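Local coordinates for protein transcriptional activator TenA-1 (Sulfolobus solfataricus P2, PDB 2QZC) that probably acts as a TenA-like thiaminase of the heme oxygenase-like fold, cleaving thiamin or breakdown products related to it, at residues 43-48 / 94-99; 49-54 / 197-202; 109-114 / 203-208. All blocks are in the same frame, centred on the assembly; numbering follows the deposited sequence.

Interaction 1: residues 43-48 / 94-99; sequences YYLIQD and SKLDIS. With IMD (imidazole), chain C.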
loop_
_atom_site.group_PDB
_atom_site.type_symbol
_atom_site.label_atom_id
_atom_site.label_comp_id
_atom_site.label_asym_id
_atom_site.label_seq_id
_atom_site.Cartn_x
_atom_site.Cartn_y
_atom_site.Cartn_z
ATOM N N TYR A 43 1.584 -2.381 -28.617
ATOM C CA TYR A 43 0.182 -2.063 -28.297
ATOM C C TYR A 43 -0.141 -2.681 -26.921
ATOM O O TYR A 43 -0.732 -2.012 -26.017
ATOM C CB TYR A 43 -0.748 -2.660 -29.343
ATOM C CG TYR A 43 -2.213 -2.516 -29.033
ATOM C CD1 TYR A 43 -2.850 -3.378 -28.148
ATOM C CD2 TYR A 43 -2.973 -1.488 -29.597
ATOM C CE1 TYR A 43 -4.188 -3.242 -27.866
ATOM C CE2 TYR A 43 -4.341 -1.345 -29.321
ATOM C CZ TYR A 43 -4.937 -2.235 -28.429
ATOM O OH TYR A 43 -6.274 -2.121 -28.132
ATOM N N TYR A 44 0.219 -3.960 -26.760
ATOM C CA TYR A 44 -0.006 -4.700 -25.499
ATOM C C TYR A 44 0.662 -3.992 -24.318
ATOM O O TYR A 44 0.072 -3.802 -23.229
ATOM C CB TYR A 44 0.495 -6.171 -25.609
ATOM C CG TYR A 44 0.725 -6.817 -24.262
ATOM C CD1 TYR A 44 -0.353 -7.257 -23.488
ATOM C CD2 TYR A 44 2.007 -6.952 -23.755
ATOM C CE1 TYR A 44 -0.124 -7.788 -22.220
ATOM C CE2 TYR A 44 2.241 -7.509 -22.512
ATOM C CZ TYR A 44 1.168 -7.912 -21.747
ATOM O OH TYR A 44 1.415 -8.426 -20.483
ATOM N N LEU A 45 1.944 -3.645 -24.476
ATOM C CA LEU A 45 2.700 -3.024 -23.384
ATOM C C LEU A 45 2.096 -1.713 -22.930
ATOM O O LEU A 45 2.128 -1.391 -21.709
ATOM C CB LEU A 45 4.164 -2.767 -23.746
ATOM C CG LEU A 45 5.083 -3.955 -23.602
ATOM C CD1 LEU A 45 6.498 -3.442 -23.968
ATOM C CD2 LEU A 45 5.071 -4.636 -22.187
ATOM N N ILE A 46 1.557 -0.944 -23.866
ATOM C CA ILE A 46 0.913 0.313 -23.523
ATOM C C ILE A 46 -0.356 0.033 -22.707
ATOM O O ILE A 46 -0.552 0.599 -21.615
ATOM C CB ILE A 46 0.611 1.147 -24.754
ATOM C CG1 ILE A 46 1.919 1.602 -25.439
ATOM C CG2 ILE A 46 -0.245 2.369 -24.399
ATOM C CD1 ILE A 46 1.661 2.143 -26.889
ATOM N N GLN A 47 -1.174 -0.921 -23.164
ATOM C CA GLN A 47 -2.365 -1.288 -22.375
ATOM C C GLN A 47 -1.980 -1.843 -21.012
ATOM O O GLN A 47 -2.635 -1.541 -19.999
ATOM C CB GLN A 47 -3.239 -2.317 -23.124
ATOM C CG GLN A 47 -3.920 -1.741 -24.341
ATOM C CD GLN A 47 -4.807 -0.557 -24.060
ATOM O OE1 GLN A 47 -5.762 -0.662 -23.274
ATOM N NE2 GLN A 47 -4.468 0.613 -24.651
ATOM N N ASP A 48 -0.937 -2.670 -20.955
ATOM C CA ASP A 48 -0.481 -3.214 -19.685
ATOM C C ASP A 48 0.013 -2.105 -18.748
ATOM O O ASP A 48 -0.218 -2.179 -17.529
ATOM C CB ASP A 48 0.592 -4.287 -19.921
ATOM C CG ASP A 48 1.124 -4.872 -18.658
ATOM O OD1 ASP A 48 0.357 -5.574 -17.985
ATOM O OD2 ASP A 48 2.312 -4.627 -18.354
ATOM N N SER A 94 12.011 1.688 -23.713
ATOM C CA SER A 94 13.001 2.360 -24.578
ATOM C C SER A 94 13.140 1.688 -25.933
ATOM O O SER A 94 13.072 2.365 -26.962
ATOM C CB SER A 94 14.353 2.419 -23.893
ATOM O OG SER A 94 14.224 3.218 -22.731
ATOM N N LYS A 95 13.305 0.368 -25.949
ATOM C CA LYS A 95 13.415 -0.374 -27.216
ATOM C C LYS A 95 12.187 -0.216 -28.107
ATOM O O LYS A 95 12.318 -0.149 -29.330
ATOM C CB LYS A 95 13.666 -1.874 -26.990
ATOM N N LEU A 96 11.003 -0.126 -27.494
ATOM C CA LEU A 96 9.749 -0.039 -28.241
ATOM C C LEU A 96 9.180 1.364 -28.332
ATOM O O LEU A 96 8.070 1.525 -28.825
ATOM C CB LEU A 96 8.741 -1.039 -27.655
ATOM C CG LEU A 96 9.196 -2.512 -27.709
ATOM C CD1 LEU A 96 8.378 -3.349 -26.772
ATOM C CD2 LEU A 96 9.138 -3.075 -29.130
ATOM N N ASP A 97 9.931 2.368 -27.872
ATOM C CA ASP A 97 9.549 3.793 -27.986
ATOM C C ASP A 97 8.239 4.138 -27.263
ATOM O O ASP A 97 7.348 4.731 -27.838
ATOM C CB ASP A 97 9.493 4.216 -29.475
ATOM N N ILE A 98 8.142 3.720 -26.009
ATOM C CA ILE A 98 6.986 3.978 -25.157
ATOM C C ILE A 98 7.441 4.880 -24.018
ATOM O O ILE A 98 8.348 4.523 -23.282
ATOM C CB ILE A 98 6.421 2.670 -24.530
ATOM C CG1 ILE A 98 5.913 1.715 -25.602
ATOM C CG2 ILE A 98 5.254 2.992 -23.557
ATOM C CD1 ILE A 98 5.660 0.313 -25.063
ATOM N N SER A 99 6.812 6.040 -23.896
ATOM C CA SER A 99 7.072 6.978 -22.818
ATOM C C SER A 99 5.917 6.956 -21.842
ATOM O O SER A 99 4.838 6.410 -22.130
ATOM C CB SER A 99 7.179 8.387 -23.373
ATOM O OG SER A 99 5.962 8.807 -23.963
HETATM N N1 IMD C . -3.159 -8.791 -17.083
HETATM C C2 IMD C . -1.933 -8.380 -16.850
HETATM N N3 IMD C . -1.726 -7.315 -17.603
HETATM C C4 IMD C . -2.843 -7.035 -18.279
HETATM C C5 IMD C . -3.781 -7.977 -17.946
#
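The Schellman turn that ends helix 85-95 sets I98 and L96 against L45 and I46 on the flank of helix 38-63. D97, with positive phi, is the C-prime residue of the turn: its backbone N reaches back to the O of S94 (3.3 Å), while I98 N bonds to the O of Y93. Past the turn, I98 points its side chain at helix 38-63, its CD1 lying 3.7 Å from CB of L45 and 4.0 Å from CG1 of I46. With CG1 of I98 anti to its own carbonyl carbon (chi1 -63°), that branch brings CD1 against both. Cut back to an alanine, I98 would probably leave L45 and I46 without the methyl they share and open a gap beneath the turn. L96 crosses L45 at about a right angle, and the methyls CD1 of L45 and CD1 of L96 are pressed to 3.4 Å, tighter than usual for carbon. R42 donates to the carbonyls of L96 and D97. D48 OD1 accepts from N3 of the bound imidazole at 2.7 Å. The touch of I98 on Y93 of the helix it terminates is the hydrophobic contact typical of a Schellman motif; the same side chain here also packs on helix 38-63.

Interaction 2: residues 49-54 / 197-202; sequences GKYVED and RFEIGF. With IMD (imidazole), chain C.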
loop_
_atom_site.group_PDB
_atom_site.type_symbol
_atom_site.label_atom_id
_atom_site.label_comp_id
_atom_site.label_asym_id
_atom_site.label_seq_id
_atom_site.Cartn_x
_atom_site.Cartn_y
_atom_site.Cartn_z
ATOM N N GLY A 49 0.641 -1.070 -19.295
ATOM C CA GLY A 49 1.100 0.091 -18.495
ATOM C C GLY A 49 -0.055 0.800 -17.802
ATOM O O GLY A 49 0.066 1.275 -16.655
ATOM N N LYS A 50 -1.190 0.873 -18.487
ATOM C CA LYS A 50 -2.409 1.469 -17.913
ATOM C C LYS A 50 -2.989 0.525 -16.869
ATOM O O LYS A 50 -3.353 0.940 -15.762
ATOM C CB LYS A 50 -3.440 1.749 -18.995
ATOM C CG LYS A 50 -2.956 2.712 -20.098
ATOM C CD LYS A 50 -4.079 3.168 -21.001
ATOM C CE LYS A 50 -4.984 4.213 -20.391
ATOM N NZ LYS A 50 -4.267 5.512 -20.166
ATOM N N TYR A 51 -3.121 -0.746 -17.228
ATOM C CA TYR A 51 -3.663 -1.741 -16.341
ATOM C C TYR A 51 -2.936 -1.829 -14.995
ATOM O O TYR A 51 -3.556 -1.869 -13.911
ATOM C CB TYR A 51 -3.639 -3.145 -17.029
ATOM C CG TYR A 51 -4.002 -4.281 -16.144
ATOM C CD1 TYR A 51 -5.328 -4.684 -16.009
ATOM C CD2 TYR A 51 -3.021 -4.989 -15.402
ATOM C CE1 TYR A 51 -5.675 -5.746 -15.156
ATOM C CE2 TYR A 51 -3.366 -6.030 -14.587
ATOM C CZ TYR A 51 -4.710 -6.423 -14.461
ATOM O OH TYR A 51 -5.140 -7.491 -13.658
ATOM N N VAL A 52 -1.609 -1.914 -15.052
ATOM C CA VAL A 52 -0.797 -2.120 -13.827
ATOM C C VAL A 52 -0.980 -1.002 -12.828
ATOM O O VAL A 52 -1.042 -1.254 -11.610
ATOM C CB VAL A 52 0.689 -2.330 -14.138
ATOM C CG1 VAL A 52 1.571 -2.238 -12.871
ATOM C CG2 VAL A 52 0.852 -3.684 -14.797
ATOM N N GLU A 53 -1.103 0.237 -13.297
ATOM C CA GLU A 53 -1.316 1.336 -12.353
ATOM C C GLU A 53 -2.685 1.181 -11.658
ATOM O O GLU A 53 -2.828 1.375 -10.444
ATOM C CB GLU A 53 -1.200 2.701 -13.039
ATOM C CG GLU A 53 -1.329 3.836 -12.006
ATOM C CD GLU A 53 -1.256 5.228 -12.583
ATOM O OE1 GLU A 53 -0.667 5.388 -13.654
ATOM O OE2 GLU A 53 -1.779 6.170 -11.953
ATOM N N ASP A 54 -3.735 0.874 -12.425
ATOM C CA ASP A 54 -5.047 0.643 -11.799
ATOM C C ASP A 54 -5.043 -0.567 -10.871
ATOM O O ASP A 54 -5.670 -0.556 -9.814
ATOM C CB ASP A 54 -6.115 0.447 -12.896
ATOM C CG ASP A 54 -6.483 1.725 -13.610
ATOM O OD1 ASP A 54 -6.709 2.757 -12.932
ATOM O OD2 ASP A 54 -6.613 1.671 -14.848
ATOM N N ARG A 197 -11.544 -14.825 -17.909
ATOM C CA ARG A 197 -12.163 -14.374 -19.167
ATOM C C ARG A 197 -11.563 -13.035 -19.608
ATOM O O ARG A 197 -11.304 -12.825 -20.795
ATOM C CB ARG A 197 -13.659 -14.229 -19.064
ATOM C CG ARG A 197 -14.407 -15.562 -18.863
ATOM C CD ARG A 197 -15.922 -15.322 -18.897
ATOM N NE ARG A 197 -16.656 -16.566 -18.585
ATOM C CZ ARG A 197 -16.905 -17.542 -19.437
ATOM N NH1 ARG A 197 -16.469 -17.529 -20.678
ATOM N NH2 ARG A 197 -17.608 -18.586 -18.986
ATOM N N PHE A 198 -11.315 -12.126 -18.661
ATOM C CA PHE A 198 -10.739 -10.843 -19.029
ATOM C C PHE A 198 -9.297 -10.997 -19.528
ATOM O O PHE A 198 -8.867 -10.240 -20.408
ATOM C CB PHE A 198 -10.791 -9.842 -17.865
ATOM C CG PHE A 198 -12.155 -9.326 -17.550
ATOM C CD1 PHE A 198 -12.847 -8.628 -18.525
ATOM C CD2 PHE A 198 -12.667 -9.325 -16.262
ATOM C CE1 PHE A 198 -14.114 -8.079 -18.258
ATOM C CE2 PHE A 198 -13.899 -8.832 -15.984
ATOM C CZ PHE A 198 -14.641 -8.188 -16.962
ATOM N N GLU A 199 -8.526 -11.910 -18.952
ATOM C CA GLU A 199 -7.152 -12.160 -19.426
ATOM C C GLU A 199 -7.152 -12.647 -20.863
ATOM O O GLU A 199 -6.388 -12.168 -21.720
ATOM C CB GLU A 199 -6.459 -13.178 -18.525
ATOM C CG GLU A 199 -6.069 -12.641 -17.172
ATOM C CD GLU A 199 -4.957 -11.621 -17.227
ATOM O OE1 GLU A 199 -4.251 -11.503 -18.261
ATOM O OE2 GLU A 199 -4.761 -10.905 -16.208
ATOM N N ILE A 200 -8.019 -13.622 -21.160
ATOM C CA ILE A 200 -8.157 -14.130 -22.530
ATOM C C ILE A 200 -8.519 -12.969 -23.477
ATOM O O ILE A 200 -7.896 -12.790 -24.551
ATOM C CB ILE A 200 -9.211 -15.237 -22.594
ATOM C CG1 ILE A 200 -8.763 -16.455 -21.785
ATOM C CG2 ILE A 200 -9.470 -15.650 -24.060
ATOM C CD1 ILE A 200 -9.906 -17.449 -21.434
ATOM N N GLY A 201 -9.503 -12.177 -23.079
ATOM C CA GLY A 201 -9.914 -11.024 -23.851
ATOM C C GLY A 201 -8.827 -9.994 -24.025
ATOM O O GLY A 201 -8.735 -9.329 -25.058
ATOM N N PHE A 202 -7.988 -9.834 -23.008
ATOM C CA PHE A 202 -6.877 -8.848 -23.053
ATOM C C PHE A 202 -5.868 -9.210 -24.152
ATOM O O PHE A 202 -5.454 -8.348 -24.938
ATOM C CB PHE A 202 -6.185 -8.785 -21.667
ATOM C CG PHE A 202 -5.407 -7.527 -21.413
ATOM C CD1 PHE A 202 -4.121 -7.356 -21.888
ATOM C CD2 PHE A 202 -5.976 -6.499 -20.668
ATOM C CE1 PHE A 202 -3.424 -6.105 -21.674
ATOM C CE2 PHE A 202 -5.276 -5.327 -20.408
ATOM C CZ PHE A 202 -4.020 -5.133 -20.932
HETATM N N1 IMD C . -3.159 -8.791 -17.083
HETATM C C2 IMD C . -1.933 -8.380 -16.850
HETATM N N3 IMD C . -1.726 -7.315 -17.603
HETATM C C4 IMD C . -2.843 -7.035 -18.279
HETATM C C5 IMD C . -3.781 -7.977 -17.946
#
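A pocket in the helical bundle, occupied by an imidazole probably taken from the crystallisation liquor, is lined by Y51 of helix 38-63 and by E199 and F202 of helix 186-208. The helices stand apart here, with CA of Y51 and CA of F202 10.3 Å from each other, and long side chains and the small ring bridge the space. Y51 and F202 meet directly but loosely, their closest atoms CB of Y51 and CE2 of F202 at 4.3 Å, the rings oblique with planes at 70°. Both rings instead offer a face to the imidazole: its C4 sits 3.4 Å above the F202 plane, over the centre, and 3.5 Å above the Y51 plane, nearer the rim. With CG anti to the backbone N in each (chi1 172° in Y51, -159° in F202), both rings reach into the pocket. E199, bent at chi2, brings its carboxylate to the imidazole, where N1 donates to OE2 at 2.8 Å; Y115 OH is also hydrogen-bonded to OE2. With both nitrogens donating to a carboxylate, D48 being at the other one, the ring may be protonated; the pocket is probably suited to a flat nitrogen ring, which would be consistent with the putative thiaminase role.

Interaction 3: residues 109-114 / 203-208; sequences NLINYA and WDASLR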
loop_
_atom_site.group_PDB
_atom_site.type_symbol
_atom_site.label_atom_id
_atom_site.label_comp_id
_atom_site.label_asym_id
_atom_site.label_seq_id
_atom_site.Cartn_x
_atom_site.Cartn_y
_atom_site.Cartn_z
ATOM N N ASN A 109 -8.500 0.144 -24.231
ATOM C CA ASN A 109 -9.454 -0.620 -25.024
ATOM C C ASN A 109 -10.603 -1.101 -24.086
ATOM O O ASN A 109 -10.531 -0.984 -22.848
ATOM C CB ASN A 109 -8.817 -1.725 -25.843
ATOM C CG ASN A 109 -8.165 -2.833 -25.035
ATOM O OD1 ASN A 109 -8.638 -3.200 -23.966
ATOM N ND2 ASN A 109 -7.060 -3.390 -25.577
ATOM N N LEU A 110 -11.693 -1.577 -24.670
ATOM C CA LEU A 110 -12.872 -1.922 -23.874
ATOM C C LEU A 110 -12.551 -3.002 -22.850
ATOM O O LEU A 110 -12.982 -2.893 -21.684
ATOM C CB LEU A 110 -14.005 -2.410 -24.790
ATOM C CG LEU A 110 -15.280 -2.915 -24.099
ATOM C CD1 LEU A 110 -15.858 -1.889 -23.164
ATOM C CD2 LEU A 110 -16.337 -3.358 -25.135
ATOM N N ILE A 111 -11.811 -4.035 -23.237
ATOM C CA ILE A 111 -11.520 -5.112 -22.309
ATOM C C ILE A 111 -10.671 -4.637 -21.126
ATOM O O ILE A 111 -10.955 -4.996 -19.976
ATOM C CB ILE A 111 -10.818 -6.279 -23.015
ATOM C CG1 ILE A 111 -11.685 -6.869 -24.109
ATOM C CG2 ILE A 111 -10.481 -7.396 -22.001
ATOM C CD1 ILE A 111 -13.020 -7.459 -23.628
ATOM N N ASN A 112 -9.660 -3.814 -21.393
ATOM C CA ASN A 112 -8.819 -3.266 -20.308
ATOM C C ASN A 112 -9.645 -2.383 -19.379
ATOM O O ASN A 112 -9.550 -2.410 -18.134
ATOM C CB ASN A 112 -7.668 -2.505 -20.942
ATOM C CG ASN A 112 -6.557 -2.150 -19.981
ATOM O OD1 ASN A 112 -6.539 -2.602 -18.838
ATOM N ND2 ASN A 112 -5.599 -1.337 -20.495
ATOM N N TYR A 113 -10.496 -1.555 -19.993
ATOM C CA TYR A 113 -11.371 -0.684 -19.189
ATOM C C TYR A 113 -12.223 -1.517 -18.240
ATOM O O TYR A 113 -12.292 -1.323 -17.016
ATOM C CB TYR A 113 -12.246 0.214 -20.082
ATOM C CG TYR A 113 -12.974 1.242 -19.225
ATOM C CD1 TYR A 113 -12.329 2.374 -18.781
ATOM C CD2 TYR A 113 -14.263 1.058 -18.826
ATOM C CE1 TYR A 113 -12.945 3.288 -17.947
ATOM C CE2 TYR A 113 -14.903 1.985 -17.964
ATOM C CZ TYR A 113 -14.234 3.102 -17.559
ATOM O OH TYR A 113 -14.817 3.981 -16.674
ATOM N N ALA A 114 -12.891 -2.526 -18.799
ATOM C CA ALA A 114 -13.742 -3.398 -18.001
ATOM C C ALA A 114 -12.973 -4.144 -16.911
ATOM O O ALA A 114 -13.441 -4.269 -15.762
ATOM C CB ALA A 114 -14.441 -4.435 -18.942
ATOM N N TRP A 203 -5.535 -10.492 -24.232
ATOM C CA TRP A 203 -4.626 -10.947 -25.298
ATOM C C TRP A 203 -5.318 -10.835 -26.651
ATOM O O TRP A 203 -4.677 -10.457 -27.635
ATOM C CB TRP A 203 -4.224 -12.396 -25.105
ATOM C CG TRP A 203 -3.509 -12.887 -23.919
ATOM C CD1 TRP A 203 -3.855 -13.996 -23.189
ATOM C CD2 TRP A 203 -2.288 -12.407 -23.355
ATOM N NE1 TRP A 203 -2.921 -14.235 -22.233
ATOM C CE2 TRP A 203 -1.972 -13.261 -22.273
ATOM C CE3 TRP A 203 -1.439 -11.310 -23.642
ATOM C CZ2 TRP A 203 -0.831 -13.073 -21.442
ATOM C CZ3 TRP A 203 -0.333 -11.127 -22.856
ATOM C CH2 TRP A 203 -0.029 -12.038 -21.749
ATOM N N ASP A 204 -6.596 -11.223 -26.744
ATOM C CA ASP A 204 -7.440 -11.107 -27.973
ATOM C C ASP A 204 -7.391 -9.653 -28.508
ATOM O O ASP A 204 -7.200 -9.374 -29.701
ATOM C CB ASP A 204 -8.972 -11.398 -27.724
ATOM C CG ASP A 204 -9.359 -12.880 -27.354
ATOM O OD1 ASP A 204 -8.566 -13.788 -27.616
ATOM O OD2 ASP A 204 -10.503 -13.104 -26.772
ATOM N N ALA A 205 -7.635 -8.716 -27.602
ATOM C CA ALA A 205 -7.728 -7.299 -27.941
ATOM C C ALA A 205 -6.400 -6.736 -28.435
ATOM O O ALA A 205 -6.386 -5.828 -29.292
ATOM C CB ALA A 205 -8.247 -6.501 -26.738
ATOM N N SER A 206 -5.292 -7.285 -27.927
ATOM C CA SER A 206 -3.961 -6.883 -28.376
ATOM C C SER A 206 -3.695 -7.460 -29.774
ATOM O O SER A 206 -3.192 -6.738 -30.639
ATOM C CB SER A 206 -2.888 -7.255 -27.359
ATOM O OG SER A 206 -2.927 -6.380 -26.232
ATOM N N LEU A 207 -4.010 -8.738 -30.021
ATOM C CA LEU A 207 -3.827 -9.296 -31.386
ATOM C C LEU A 207 -4.593 -8.495 -32.449
ATOM O O LEU A 207 -4.114 -8.314 -33.564
ATOM C CB LEU A 207 -4.211 -10.784 -31.419
ATOM C CG LEU A 207 -3.321 -11.752 -30.664
ATOM C CD1 LEU A 207 -3.905 -13.188 -30.698
ATOM C CD2 LEU A 207 -1.890 -11.748 -31.215
ATOM N N ARG A 208 -5.771 -7.982 -32.094
ATOM C CA ARG A 208 -6.608 -7.204 -32.997
ATOM C C ARG A 208 -6.257 -5.722 -33.013
ATOM O O ARG A 208 -6.755 -4.986 -33.885
ATOM C CB ARG A 208 -8.076 -7.306 -32.569
ATOM C CG ARG A 208 -8.711 -8.685 -32.686
ATOM C CD ARG A 208 -10.206 -8.596 -32.499
ATOM N NE ARG A 208 -10.571 -8.130 -31.157
ATOM C CZ ARG A 208 -11.012 -8.875 -30.150
ATOM N NH1 ARG A 208 -11.217 -10.164 -30.257
ATOM N NH2 ARG A 208 -11.276 -8.304 -28.977
HETATM O O HOH W 1 -5.299 -5.611 -24.578
#
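ND2 of N109 is gripped by a water and by Y43 OH of helix 38-63, and lies 3.5 Å from CB of A205. N109 is the N-cap of helix 110-125, set beside the C-terminal part of helix 186-208 within the all-helical heme oxygenase-like fold. Its OD1 accepts the capping bond from N112 N at 2.8 Å, nearly straight at the hydrogen (164°), with the donor almost along the C=O axis. The first torsion makes this possible: CG stands between the backbone N and the carbonyl carbon (chi1 64°), which folds the amide back over the helix's first turn and leaves ND2 turned to helix 186-208. The water, 3.0 Å from ND2 of N109, is hydrogen-bonded to OG of S206, also at 3.0 Å, so a single solvent molecule joins the two segments where no direct hydrogen bond does. OE1 of Q47 accepts from N109 N and from ND2 of N112. The small A205 side chain is consistent with the close approach of the backbones, CA of I111 and CA of A205 being 7.1 Å apart. Beyond the amide, I111 touches the same methyl group more loosely, its CG1 lying 4.3 Å from CB of A205.

Helix 38-63 carries one side of interactions 1 and 2, and helix 186-208 one side of interactions 2 and 3. Interaction 2 lies nearest the middle of the chain; interactions 1 and 3 sit farther out, though their touching residues are mostly buried as well. The chemistry follows position: aliphatic packing under a helix end in interaction 1, aromatic and acidic pocket walls in interaction 2, an amide cap with a water bridge in interaction 3. The imidazole is common to the first two, and the direct contact between segments is smallest in interaction 2. Q47 and Y43 of interaction 1 reach N112 and N109 of interaction 3, while N112 OD1 also packs against F202 and Y51 of interaction 2.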